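Isoprenyl transferase (Helicobacter pylori, PDB 2D2R) probably catalyses the condensation of isopentenyl diphosphate with allylic pyrophosphates, building the long prenyl chain of undecaprenyl pyrophosphate in a magnesium-dependent reaction. Local coordinates at residues R104-G109 against R181-V186; K146-R151 against L203-Y208. One frame throughout, in Å; residues are numbered along the deposited sequence.

Overall arrangement
From the N terminus the chain lays down strands 18-22 and 62-66 before reaching strand 104-108, an outermost strand of the parallel sheet. Contact 1 closes a loop from that strand to the segment leading into strand 188-191. Helix 145-158, inside this loop, carries the first half of contact 2, whose second half, 203-208, follows strand 188-191, so the two loops cross. They meet where V186 N lies 3.0 Å from Q205 O, probably in a hydrogen bond, with the contact centres about 12 Å apart. Contact 1 ties the sheet edge to a surface loop; contact 2 joins helix 145-158 to the turn before strand 210-213, beside the second subunit.

Contact 1: R104-G109 against R181-V186; sequences RFRAIG and RNLPEV
R106 reaches from strand 104-108, at an end of the six-stranded parallel sheet of this cis-prenyltransferase fold, to the loop that leads into strand 188-191. It is a surface contact, away from the annotated substrate and metal residues. R106 NH2 donates to the carbonyl O of R181 with an N-H...O angle of 154°; the 2.5 Å between them is shorter than usual, and the exact length is doubtful. The donor lies in the carbonyl plane on a lone pair, while the acceptor sits near the guanidinium edge, tilted slightly from its plane. The same NH2 also bonds to the carbonyl of D179, gripping two backbone oxygens of the incoming loop. L183 CG lies 3.8 Å above the guanidinium plane, off its centre, and on that face CD2 comes 3.5 Å from R106 NH1. Edge bond and apolar cover together probably limit how the group can turn. With CG anti to the backbone N (chi1 -162°), the chain, extended to NE, carries the guanidinium past L183 to the R181 carbonyl. Farther out, backbone bonds to Q137 and L139 fix the strand, and L183 packs on V138 of strand 136-140. R181 CG lies 3.7 Å from R106 NH2, close to the bonded carbonyl.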
ATOM      1  N   ARG A 104     -25.168  -5.015  -4.606  1.00 45.73           N
ATOM      2  CA  ARG A 104     -25.203  -3.564  -4.461  1.00 44.08           C
ATOM      3  C   ARG A 104     -24.063  -2.920  -5.257  1.00 43.13           C
ATOM      4  O   ARG A 104     -22.961  -3.458  -5.274  1.00 42.75           O
ATOM      5  CB  ARG A 104     -25.071  -3.192  -3.005  1.00 42.83           C
ATOM      6  CG  ARG A 104     -25.109  -1.737  -2.813  1.00 42.67           C
ATOM      7  CD  ARG A 104     -25.185  -1.379  -1.373  1.00 43.41           C
ATOM      8  NE  ARG A 104     -25.312   0.058  -1.302  1.00 45.62           N
ATOM      9  CZ  ARG A 104     -25.398   0.752  -0.175  1.00 48.31           C
ATOM     10  NH1 ARG A 104     -25.366   0.134   1.020  1.00 48.71           N
ATOM     11  NH2 ARG A 104     -25.543   2.068  -0.253  1.00 48.23           N
ATOM     12  N   PHE A 105     -24.317  -1.765  -5.886  1.00 40.69           N
ATOM     13  CA  PHE A 105     -23.299  -1.105  -6.674  1.00 39.49           C
ATOM     14  C   PHE A 105     -22.728   0.162  -6.070  1.00 38.74           C
ATOM     15  O   PHE A 105     -23.440   1.021  -5.591  1.00 38.97           O
ATOM     16  CB  PHE A 105     -23.834  -0.787  -8.073  1.00 39.74           C
ATOM     17  CG  PHE A 105     -22.909   0.071  -8.898  1.00 38.37           C
ATOM     18  CD1 PHE A 105     -21.725  -0.457  -9.433  1.00 36.38           C
ATOM     19  CD2 PHE A 105     -23.209   1.411  -9.123  1.00 38.10           C
ATOM     20  CE1 PHE A 105     -20.868   0.344 -10.175  1.00 36.14           C
ATOM     21  CE2 PHE A 105     -22.354   2.226  -9.865  1.00 37.32           C
ATOM     22  CZ  PHE A 105     -21.178   1.685 -10.393  1.00 37.34           C
ATOM     23  N   ARG A 106     -21.411   0.285  -6.086  1.00 37.24           N
ATOM     24  CA  ARG A 106     -20.809   1.493  -5.567  1.00 37.69           C
ATOM     25  C   ARG A 106     -19.621   1.890  -6.430  1.00 34.94           C
ATOM     26  O   ARG A 106     -18.889   1.034  -6.886  1.00 37.11           O
ATOM     27  CB  ARG A 106     -20.376   1.259  -4.122  1.00 40.47           C
ATOM     28  CG  ARG A 106     -20.129   2.524  -3.322  1.00 44.83           C
ATOM     29  CD  ARG A 106     -20.431   2.272  -1.815  1.00 47.24           C
ATOM     30  NE  ARG A 106     -19.631   3.164  -0.990  1.00 48.23           N
ATOM     31  CZ  ARG A 106     -19.616   3.156   0.340  1.00 49.62           C
ATOM     32  NH1 ARG A 106     -20.374   2.305   1.017  1.00 48.12           N
ATOM     33  NH2 ARG A 106     -18.811   3.988   0.992  1.00 49.51           N
ATOM     34  N   ALA A 107     -19.496   3.181  -6.707  1.00 32.78           N
ATOM     35  CA  ALA A 107     -18.374   3.730  -7.464  1.00 31.67           C
ATOM     36  C   ALA A 107     -17.491   4.544  -6.516  1.00 29.53           C
ATOM     37  O   ALA A 107     -18.012   5.230  -5.615  1.00 28.39           O
ATOM     38  CB  ALA A 107     -18.886   4.676  -8.565  1.00 29.81           C
ATOM     39  N   ILE A 108     -16.166   4.458  -6.715  1.00 28.59           N
ATOM     40  CA  ILE A 108     -15.213   5.247  -5.963  1.00 26.17           C
ATOM     41  C   ILE A 108     -14.253   5.833  -6.972  1.00 25.74           C
ATOM     42  O   ILE A 108     -14.034   5.285  -8.053  1.00 26.23           O
ATOM     43  CB  ILE A 108     -14.450   4.414  -4.862  1.00 25.09           C
ATOM     44  CG1 ILE A 108     -13.607   3.287  -5.456  1.00 23.72           C
ATOM     45  CG2 ILE A 108     -15.470   3.862  -3.866  1.00 25.98           C
ATOM     46  CD1 ILE A 108     -12.840   2.468  -4.371  1.00 25.31           C
ATOM     47  N   GLY A 109     -13.715   6.990  -6.647  1.00 25.14           N
ATOM     48  CA  GLY A 109     -12.826   7.651  -7.562  1.00 26.38           C
ATOM     49  C   GLY A 109     -13.316   9.070  -7.620  1.00 29.76           C
ATOM     50  O   GLY A 109     -14.282   9.418  -6.936  1.00 30.01           O
ATOM     51  N   ARG A 181     -15.947   4.824   2.834  1.00 30.07           N
ATOM     52  CA  ARG A 181     -16.497   4.852   4.179  1.00 33.69           C
ATOM     53  C   ARG A 181     -17.564   3.750   4.363  1.00 35.73           C
ATOM     54  O   ARG A 181     -18.338   3.432   3.428  1.00 35.45           O
ATOM     55  CB  ARG A 181     -17.083   6.238   4.448  1.00 33.42           C
ATOM     56  CG  ARG A 181     -18.259   6.595   3.579  1.00 34.96           C
ATOM     57  CD  ARG A 181     -18.544   8.065   3.794  1.00 41.07           C
ATOM     58  NE  ARG A 181     -19.338   8.316   5.008  1.00 44.40           N
ATOM     59  CZ  ARG A 181     -20.665   8.121   5.098  1.00 47.12           C
ATOM     60  NH1 ARG A 181     -21.364   7.668   4.055  1.00 46.51           N
ATOM     61  NH2 ARG A 181     -21.305   8.385   6.235  1.00 47.57           N
ATOM     62  N   ASN A 182     -17.576   3.139   5.540  1.00 37.88           N
ATOM     63  CA  ASN A 182     -18.557   2.097   5.834  1.00 40.86           C
ATOM     64  C   ASN A 182     -18.303   0.750   5.154  1.00 40.54           C
ATOM     65  O   ASN A 182     -19.049  -0.200   5.378  1.00 41.81           O
ATOM     66  CB  ASN A 182     -19.979   2.580   5.485  1.00 44.83           C
ATOM     67  CG  ASN A 182     -20.338   3.891   6.160  1.00 46.68           C
ATOM     68  OD1 ASN A 182     -20.038   4.114   7.341  1.00 47.95           O
ATOM     69  ND2 ASN A 182     -20.988   4.763   5.415  1.00 48.18           N
ATOM     70  N   LEU A 183     -17.279   0.637   4.307  1.00 37.99           N
ATOM     71  CA  LEU A 183     -17.002  -0.677   3.742  1.00 34.73           C
ATOM     72  C   LEU A 183     -15.963  -1.254   4.714  1.00 34.00           C
ATOM     73  O   LEU A 183     -15.304  -0.506   5.432  1.00 33.81           O
ATOM     74  CB  LEU A 183     -16.393  -0.573   2.347  1.00 34.38           C
ATOM     75  CG  LEU A 183     -17.255   0.125   1.281  1.00 35.36           C
ATOM     76  CD1 LEU A 183     -16.434   0.254  -0.017  1.00 32.90           C
ATOM     77  CD2 LEU A 183     -18.555  -0.679   1.054  1.00 35.05           C
ATOM     78  N   PRO A 184     -15.825  -2.574   4.772  1.00 31.97           N
ATOM     79  CA  PRO A 184     -14.811  -3.078   5.702  1.00 30.92           C
ATOM     80  C   PRO A 184     -13.432  -2.842   5.059  1.00 30.58           C
ATOM     81  O   PRO A 184     -13.333  -2.535   3.871  1.00 28.19           O
ATOM     82  CB  PRO A 184     -15.140  -4.556   5.829  1.00 32.28           C
ATOM     83  CG  PRO A 184     -15.788  -4.909   4.517  1.00 33.22           C
ATOM     84  CD  PRO A 184     -16.503  -3.648   4.025  1.00 33.72           C
ATOM     85  N   GLU A 185     -12.372  -2.988   5.846  1.00 28.01           N
ATOM     86  CA  GLU A 185     -11.056  -2.795   5.281  1.00 27.90           C
ATOM     87  C   GLU A 185     -10.774  -3.956   4.339  1.00 25.84           C
ATOM     88  O   GLU A 185     -11.474  -5.001   4.326  1.00 27.43           O
ATOM     89  CB  GLU A 185      -9.968  -2.751   6.386  1.00 29.37           C
ATOM     90  CG  GLU A 185     -10.051  -1.523   7.307  1.00 33.42           C
ATOM     91  CD  GLU A 185      -9.880  -0.170   6.565  1.00 36.66           C
ATOM     92  OE1 GLU A 185      -8.738   0.213   6.215  1.00 37.73           O
ATOM     93  OE2 GLU A 185     -10.893   0.529   6.367  1.00 38.92           O
ATOM     94  N   VAL A 186      -9.748  -3.786   3.519  1.00 24.83           N
ATOM     95  CA  VAL A 186      -9.390  -4.839   2.595  1.00 23.70           C
ATOM     96  C   VAL A 186      -8.680  -6.007   3.283  1.00 25.20           C
ATOM     97  O   VAL A 186      -7.712  -5.776   4.034  1.00 25.86           O
ATOM     98  CB  VAL A 186      -8.487  -4.295   1.491  1.00 22.65           C
ATOM     99  CG1 VAL A 186      -8.011  -5.462   0.630  1.00 22.51           C
ATOM    100  CG2 VAL A 186      -9.236  -3.274   0.681  1.00 22.00           C
TER

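Contact 2: K146-R151 against L203-Y208; sequences KNELSR and LWQSSY
Residues 146-151 form part of helix 145-158, whereas 203-208 pass through a type I beta turn from W204 to S207, and the two backbones approach to 8.4 Å between the CA atoms of L149 and W204. In this parallel-sheet prenyltransferase fold the pair joins a helix to the segment before strand 210-213. E148 and Q205 reach toward each other from facing sides to make the polar link, Q205 NE2 donating to E148 OE1 at 3.0 Å and nearly straight (171°). The acceptor lies in the amide plane, but the donor meets the syn side of OE1 from 26° out of the carboxylate plane. The extended E148 chain leaves the helix opposite its own backbone N (chi1 -178°) and carries the carboxylate across, whereas Q205 bends at chi2 to meet it. The stronger polar partners of the two are Y143 OH, at E148 OE1, and T180 OG1, at Q205 NE2; the E148-Q205 bond links them into one buried network. Beside it, L149 lies roughly perpendicular to W204, and both pack on I174 of helix 171-175. The indole also forms a cation-pi contact with K146 of the second subunit, bringing the homodimer interface to this site. Within the contact, L149 CD2 approaches W204 CE3 obliquely at 3.9 Å.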
ATOM      1  N   LYS A 146      -3.934   8.554  -3.619  1.00 21.66           N
ATOM      2  CA  LYS A 146      -3.523   9.842  -3.131  1.00 21.58           C
ATOM      3  C   LYS A 146      -4.598  10.869  -3.370  1.00 23.88           C
ATOM      4  O   LYS A 146      -4.826  11.730  -2.538  1.00 25.23           O
ATOM      5  CB  LYS A 146      -2.228  10.304  -3.787  1.00 22.43           C
ATOM      6  CG  LYS A 146      -1.066   9.528  -3.302  1.00 24.74           C
ATOM      7  CD  LYS A 146       0.224  10.125  -3.913  1.00 25.75           C
ATOM      8  CE  LYS A 146       1.467   9.384  -3.321  1.00 28.55           C
ATOM      9  NZ  LYS A 146       2.699  10.060  -3.796  1.00 28.22           N
ATOM     10  N   ASN A 147      -5.258  10.803  -4.525  1.00 23.67           N
ATOM     11  CA  ASN A 147      -6.340  11.744  -4.797  1.00 23.06           C
ATOM     12  C   ASN A 147      -7.496  11.503  -3.843  1.00 22.91           C
ATOM     13  O   ASN A 147      -8.069  12.442  -3.334  1.00 26.56           O
ATOM     14  CB  ASN A 147      -6.843  11.589  -6.269  1.00 24.51           C
ATOM     15  CG  ASN A 147      -8.123  12.422  -6.535  1.00 24.82           C
ATOM     16  OD1 ASN A 147      -8.055  13.618  -6.763  1.00 32.25           O
ATOM     17  ND2 ASN A 147      -9.247  11.796  -6.462  1.00 25.22           N
ATOM     18  N   GLU A 148      -7.860  10.252  -3.589  1.00 24.27           N
ATOM     19  CA  GLU A 148      -8.951   9.995  -2.646  1.00 23.84           C
ATOM     20  C   GLU A 148      -8.636  10.610  -1.273  1.00 25.09           C
ATOM     21  O   GLU A 148      -9.484  11.234  -0.646  1.00 21.51           O
ATOM     22  CB  GLU A 148      -9.215   8.503  -2.474  1.00 25.32           C
ATOM     23  CG  GLU A 148     -10.397   8.160  -1.523  1.00 24.96           C
ATOM     24  CD  GLU A 148     -10.462   6.662  -1.168  1.00 26.59           C
ATOM     25  OE1 GLU A 148      -9.418   5.939  -1.286  1.00 24.31           O
ATOM     26  OE2 GLU A 148     -11.554   6.211  -0.766  1.00 26.28           O
ATOM     27  N   LEU A 149      -7.402  10.441  -0.798  1.00 23.94           N
ATOM     28  CA  LEU A 149      -7.033  11.004   0.488  1.00 24.73           C
ATOM     29  C   LEU A 149      -7.056  12.524   0.458  1.00 24.84           C
ATOM     30  O   LEU A 149      -7.413  13.184   1.465  1.00 25.03           O
ATOM     31  CB  LEU A 149      -5.653  10.476   0.924  1.00 21.08           C
ATOM     32  CG  LEU A 149      -5.776   9.030   1.453  1.00 24.50           C
ATOM     33  CD1 LEU A 149      -4.407   8.274   1.359  1.00 23.81           C
ATOM     34  CD2 LEU A 149      -6.293   9.084   2.937  1.00 21.53           C
ATOM     35  N   SER A 150      -6.669  13.099  -0.683  1.00 27.08           N
ATOM     36  CA  SER A 150      -6.672  14.544  -0.838  1.00 27.66           C
ATOM     37  C   SER A 150      -8.093  15.051  -0.742  1.00 27.81           C
ATOM     38  O   SER A 150      -8.328  16.089  -0.174  1.00 29.25           O
ATOM     39  CB  SER A 150      -6.135  14.940  -2.221  1.00 29.37           C
ATOM     40  OG  SER A 150      -4.762  14.620  -2.295  1.00 34.96           O
ATOM     41  N   ARG A 151      -9.032  14.339  -1.362  1.00 27.03           N
ATOM     42  CA  ARG A 151     -10.433  14.764  -1.329  1.00 25.76           C
ATOM     43  C   ARG A 151     -10.990  14.558   0.073  1.00 27.85           C
ATOM     44  O   ARG A 151     -11.839  15.337   0.529  1.00 28.19           O
ATOM     45  CB  ARG A 151     -11.254  13.995  -2.379  1.00 24.32           C
ATOM     46  CG  ARG A 151     -10.909  14.438  -3.802  1.00 24.75           C
ATOM     47  CD  ARG A 151     -11.827  13.754  -4.881  1.00 24.82           C
ATOM     48  NE  ARG A 151     -11.488  12.347  -5.153  1.00 25.78           N
ATOM     49  CZ  ARG A 151     -12.158  11.291  -4.682  1.00 24.62           C
ATOM     50  NH1 ARG A 151     -13.207  11.473  -3.915  1.00 25.78           N
ATOM     51  NH2 ARG A 151     -11.767  10.033  -4.953  1.00 26.47           N
ATOM     52  N   LEU A 203      -4.551   2.384  -0.875  1.00 19.24           N
ATOM     53  CA  LEU A 203      -3.349   2.328  -0.005  1.00 20.29           C
ATOM     54  C   LEU A 203      -3.749   2.293   1.480  1.00 20.56           C
ATOM     55  O   LEU A 203      -3.318   1.440   2.259  1.00 22.58           O
ATOM     56  CB  LEU A 203      -2.468   3.514  -0.325  1.00 18.03           C
ATOM     57  CG  LEU A 203      -2.007   3.623  -1.795  1.00 23.16           C
ATOM     58  CD1 LEU A 203      -1.227   4.950  -2.059  1.00 23.83           C
ATOM     59  CD2 LEU A 203      -1.075   2.494  -2.079  1.00 19.92           C
ATOM     60  N   TRP A 204      -4.633   3.197   1.852  1.00 22.02           N
ATOM     61  CA  TRP A 204      -5.108   3.283   3.214  1.00 22.34           C
ATOM     62  C   TRP A 204      -5.888   2.062   3.612  1.00 22.66           C
ATOM     63  O   TRP A 204      -5.632   1.503   4.665  1.00 19.95           O
ATOM     64  CB  TRP A 204      -5.965   4.536   3.366  1.00 22.35           C
ATOM     65  CG  TRP A 204      -6.590   4.713   4.737  1.00 23.74           C
ATOM     66  CD1 TRP A 204      -7.690   4.024   5.267  1.00 21.38           C
ATOM     67  CD2 TRP A 204      -6.228   5.682   5.710  1.00 20.22           C
ATOM     68  NE1 TRP A 204      -8.002   4.533   6.501  1.00 19.23           N
ATOM     69  CE2 TRP A 204      -7.131   5.556   6.788  1.00 21.32           C
ATOM     70  CE3 TRP A 204      -5.225   6.667   5.772  1.00 20.55           C
ATOM     71  CZ2 TRP A 204      -7.058   6.374   7.918  1.00 20.00           C
ATOM     72  CZ3 TRP A 204      -5.154   7.468   6.875  1.00 19.09           C
ATOM     73  CH2 TRP A 204      -6.069   7.324   7.944  1.00 22.73           C
ATOM     74  N   GLN A 205      -6.809   1.625   2.756  1.00 21.02           N
ATOM     75  CA  GLN A 205      -7.674   0.505   3.088  1.00 22.66           C
ATOM     76  C   GLN A 205      -7.025  -0.860   3.097  1.00 20.21           C
ATOM     77  O   GLN A 205      -7.560  -1.762   3.657  1.00 20.32           O
ATOM     78  CB  GLN A 205      -8.912   0.472   2.133  1.00 20.45           C
ATOM     79  CG  GLN A 205      -9.646   1.842   2.145  1.00 20.77           C
ATOM     80  CD  GLN A 205      -9.146   2.908   1.136  1.00 21.09           C
ATOM     81  OE1 GLN A 205      -7.976   2.927   0.733  1.00 20.76           O
ATOM     82  NE2 GLN A 205     -10.060   3.865   0.765  1.00 21.94           N
ATOM     83  N   SER A 206      -5.867  -0.981   2.460  1.00 20.50           N
ATOM     84  CA  SER A 206      -5.162  -2.252   2.371  1.00 20.45           C
ATOM     85  C   SER A 206      -3.948  -2.243   3.333  1.00 20.80           C
ATOM     86  O   SER A 206      -3.060  -3.043   3.144  1.00 20.08           O
ATOM     87  CB  SER A 206      -4.674  -2.443   0.910  1.00 23.20           C
ATOM     88  OG  SER A 206      -5.759  -2.267  -0.037  1.00 24.64           O
ATOM     89  N   SER A 207      -3.929  -1.384   4.354  1.00 19.07           N
ATOM     90  CA  SER A 207      -2.745  -1.309   5.230  1.00 20.26           C
ATOM     91  C   SER A 207      -2.352  -2.654   5.844  1.00 22.65           C
ATOM     92  O   SER A 207      -1.167  -2.884   6.182  1.00 23.12           O
ATOM     93  CB  SER A 207      -2.969  -0.294   6.362  1.00 20.39           C
ATOM     94  OG  SER A 207      -4.082  -0.723   7.144  1.00 25.74           O
ATOM     95  N   TYR A 208      -3.335  -3.533   6.004  1.00 22.81           N
ATOM     96  CA  TYR A 208      -3.037  -4.856   6.567  1.00 23.74           C
ATOM     97  C   TYR A 208      -3.534  -6.022   5.743  1.00 23.75           C
ATOM     98  O   TYR A 208      -3.586  -7.194   6.189  1.00 23.72           O
ATOM     99  CB  TYR A 208      -3.534  -4.952   8.019  1.00 24.57           C
ATOM    100  CG  TYR A 208      -2.687  -4.143   9.020  1.00 27.54           C
ATOM    101  CD1 TYR A 208      -1.485  -4.653   9.557  1.00 30.74           C
ATOM    102  CD2 TYR A 208      -3.118  -2.881   9.452  1.00 30.47           C
ATOM    103  CE1 TYR A 208      -0.732  -3.902  10.506  1.00 30.97           C
ATOM    104  CE2 TYR A 208      -2.383  -2.146  10.391  1.00 32.06           C
ATOM    105  CZ  TYR A 208      -1.204  -2.661  10.897  1.00 32.99           C
ATOM    106  OH  TYR A 208      -0.496  -1.858  11.788  1.00 37.52           O
TER